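PDB 5DIC: odorant-binding protein from Phormia regina, which binds fatty acids such as palmitate and, as an odorant-binding protein of the blowfly oral disk, probably solubilises and carries them. Local coordinates for residues F16-K21 against F53-T58. Residues are numbered along the deposited sequence; the frame is centred on the assembly and turned at random.
With PLM (palmitic acid), chain B.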
loop_
_atom_site.group_PDB
_atom_site.type_symbol
_atom_site.label_atom_id
_atom_site.label_comp_id
_atom_site.label_asym_id
_atom_site.label_seq_id
_atom_site.Cartn_x
_atom_site.Cartn_y
_atom_site.Cartn_z
ATOM N N PHE A 16 4.575 -10.048 1.047
ATOM C CA PHE A 16 5.116 -9.995 -0.307
ATOM C C PHE A 16 4.931 -11.363 -0.988
ATOM O O PHE A 16 4.399 -11.478 -2.098
ATOM C CB PHE A 16 6.584 -9.555 -0.269
ATOM C CG PHE A 16 7.249 -9.538 -1.614
ATOM C CD1 PHE A 16 7.776 -10.695 -2.160
ATOM C CD2 PHE A 16 7.369 -8.356 -2.320
ATOM C CE1 PHE A 16 8.399 -10.682 -3.404
ATOM C CE2 PHE A 16 7.981 -8.341 -3.561
ATOM C CZ PHE A 16 8.477 -9.510 -4.107
ATOM N N ASP A 17 5.393 -12.414 -0.326
ATOM C CA ASP A 17 5.275 -13.748 -0.886
ATOM C C ASP A 17 3.817 -14.153 -1.089
ATOM O O ASP A 17 3.456 -14.740 -2.128
ATOM C CB ASP A 17 5.994 -14.769 0.007
ATOM C CG ASP A 17 7.501 -14.636 -0.021
ATOM O OD1 ASP A 17 8.050 -13.967 -0.893
ATOM O OD2 ASP A 17 8.141 -15.246 0.846
ATOM N N GLU A 18 2.963 -13.834 -0.122
ATOM C CA GLU A 18 1.550 -14.160 -0.255
ATOM C C GLU A 18 0.959 -13.503 -1.495
ATOM O O GLU A 18 0.175 -14.115 -2.218
ATOM C CB GLU A 18 0.755 -13.661 0.958
ATOM C CG GLU A 18 0.956 -14.457 2.229
ATOM C CD GLU A 18 0.469 -13.736 3.476
ATOM O OE1 GLU A 18 0.180 -12.518 3.435
ATOM O OE2 GLU A 18 0.390 -14.419 4.527
ATOM N N CYS A 19 1.283 -12.241 -1.709
ATOM C CA CYS A 19 0.674 -11.492 -2.801
ATOM C C CYS A 19 1.243 -11.787 -4.158
ATOM O O CYS A 19 0.531 -11.749 -5.168
ATOM C CB CYS A 19 0.725 -10.029 -2.452
ATOM S SG CYS A 19 -0.411 -9.620 -1.095
ATOM N N VAL A 20 2.529 -12.131 -4.235
ATOM C CA VAL A 20 3.087 -12.590 -5.503
ATOM C C VAL A 20 2.323 -13.827 -5.977
ATOM O O VAL A 20 1.989 -13.969 -7.153
ATOM C CB VAL A 20 4.604 -12.884 -5.359
ATOM C CG1 VAL A 20 5.117 -13.774 -6.481
ATOM C CG2 VAL A 20 5.403 -11.578 -5.301
ATOM N N LYS A 21 2.046 -14.742 -5.046
ATOM C CA LYS A 21 1.285 -15.944 -5.377
ATOM C C LYS A 21 -0.182 -15.616 -5.716
ATOM O O LYS A 21 -0.688 -15.997 -6.768
ATOM C CB LYS A 21 1.345 -16.931 -4.220
ATOM C CG LYS A 21 0.621 -18.232 -4.506
ATOM C CD LYS A 21 0.767 -19.247 -3.373
ATOM C CE LYS A 21 0.029 -20.536 -3.697
ATOM N NZ LYS A 21 0.197 -21.561 -2.631
ATOM N N PHE A 53 -1.765 -4.178 0.627
ATOM C CA PHE A 53 -2.527 -3.348 1.549
ATOM C C PHE A 53 -3.703 -4.036 2.180
ATOM O O PHE A 53 -4.054 -3.732 3.327
ATOM C CB PHE A 53 -2.866 -2.008 0.869
ATOM C CG PHE A 53 -1.618 -1.176 0.635
ATOM C CD1 PHE A 53 -0.828 -0.767 1.700
ATOM C CD2 PHE A 53 -1.208 -0.873 -0.641
ATOM C CE1 PHE A 53 0.348 -0.079 1.484
ATOM C CE2 PHE A 53 -0.044 -0.171 -0.884
ATOM C CZ PHE A 53 0.742 0.217 0.190
ATOM N N GLU A 54 -4.277 -4.992 1.467
ATOM C CA GLU A 54 -5.282 -5.868 2.067
ATOM C C GLU A 54 -4.675 -6.760 3.163
ATOM O O GLU A 54 -5.216 -6.873 4.265
ATOM C CB GLU A 54 -5.966 -6.719 0.998
ATOM C CG GLU A 54 -6.839 -5.940 0.041
ATOM C CD GLU A 54 -7.284 -6.709 -1.188
ATOM O OE1 GLU A 54 -6.731 -7.802 -1.466
ATOM O OE2 GLU A 54 -8.187 -6.202 -1.903
ATOM N N LYS A 55 -3.536 -7.400 2.853
ATOM C CA LYS A 55 -2.971 -8.349 3.797
ATOM C C LYS A 55 -2.464 -7.678 5.080
ATOM O O LYS A 55 -2.436 -8.320 6.125
ATOM C CB LYS A 55 -1.824 -9.119 3.155
ATOM C CG LYS A 55 -2.167 -10.004 1.992
ATOM C CD LYS A 55 -3.151 -11.103 2.300
ATOM C CE LYS A 55 -3.414 -11.887 1.027
ATOM N NZ LYS A 55 -4.485 -12.889 1.166
ATOM N N ILE A 56 -2.041 -6.416 4.994
ATOM C CA ILE A 56 -1.622 -5.720 6.211
ATOM C C ILE A 56 -2.801 -5.059 6.927
ATOM O O ILE A 56 -2.581 -4.416 7.950
ATOM C CB ILE A 56 -0.473 -4.727 5.970
ATOM C CG1 ILE A 56 -0.902 -3.515 5.148
ATOM C CG2 ILE A 56 0.702 -5.424 5.314
ATOM C CD1 ILE A 56 0.106 -2.385 5.165
ATOM N N GLY A 57 -4.030 -5.252 6.434
ATOM C CA GLY A 57 -5.197 -4.812 7.151
ATOM C C GLY A 57 -5.593 -3.373 6.897
ATOM O O GLY A 57 -6.481 -2.856 7.598
ATOM N N THR A 58 -5.017 -2.711 5.891
ATOM C CA THR A 58 -5.304 -1.316 5.633
ATOM C C THR A 58 -6.376 -1.053 4.572
ATOM O O THR A 58 -6.833 0.084 4.432
ATOM C CB THR A 58 -4.020 -0.528 5.259
ATOM O OG1 THR A 58 -3.419 -1.051 4.061
ATOM C CG2 THR A 58 -3.039 -0.487 6.439
HETATM C C1 PLM B . 2.905 -5.026 8.283
HETATM O O1 PLM B . 2.219 -4.103 8.797
HETATM O O2 PLM B . 2.460 -6.179 8.142
HETATM C C2 PLM B . 4.294 -4.789 7.744
HETATM C C3 PLM B . 4.681 -3.318 7.716
HETATM C C4 PLM B . 3.948 -2.569 6.622
HETATM C C5 PLM B . 4.633 -1.231 6.406
HETATM C C6 PLM B . 3.775 -0.308 5.572
HETATM C C7 PLM B . 2.649 0.261 6.406
HETATM C C8 PLM B . 2.003 1.325 5.558
HETATM C C9 PLM B . 0.580 1.478 6.035
HETATM C CA PLM B . -0.128 2.723 5.524
HETATM C CB PLM B . -1.257 2.480 4.545
HETATM C CC PLM B . -1.562 3.716 3.704
HETATM C CD PLM B . -1.678 3.363 2.223
HETATM C CE PLM B . -2.879 2.456 1.896
HETATM C CF PLM B . -3.022 2.249 0.377
HETATM C CG PLM B . -4.227 1.426 -0.054
#
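Lys55 lays the aliphatic part of its side chain against Cys19 and Glu18, and these van der Waals contacts join helix 6-22 to the C-terminal turn of helix 43-55. Its CG sits 3.6 Å from Cys19 SG and 3.7 Å from Glu18 OE1. A bend at chi2 (-60°) carries the rest of the chain past Glu18 toward Gln22, and Lys55 NZ hydrogen-bonds Gln22 OE1. Lys55 NZ and Glu18 OE1 remain 5.2 Å apart, too far for a salt bridge, though the opposite charges may still attract weakly; Glu18 OE1 is hydrogen-bonded to His15. The covalent link is made by Cys19, whose SG is joined to Cys51, one turn before Lys55.

Beyond Lys55 the helix ends in a Schellman motif with Gly57 at positive phi (86°). Phe53 O accepts hydrogen bonds from both Thr58 N and Thr58 OG1, the hydroxyl lying 2.9 Å away and tilted 25° from the carbonyl plane.

Phe53 points away from residues 16-21, and one of the bound palmitates lies beside Phe53, Ile56 and Thr58, with Ile56 also resting on His15. Palmitate CF lies over the centre of the Phe53 ring, 3.7 Å from Phe53 CG. Thr58 CG2 touches the mid-chain. At the head, Ile56 CG2 makes a van der Waals contact with O2 at 3.4 Å; Lys72 NZ hydrogen-bonds a palmitate. Were Phe53 replaced by an alanine, the end of the acyl chain would probably lose the ring face it rests on and be free to shift. A disulfide-tied helix pair with one helix end lining a hydrophobic ligand cavity is characteristic of the all-helical PBP/GOBP fold of insect odorant-binding proteins.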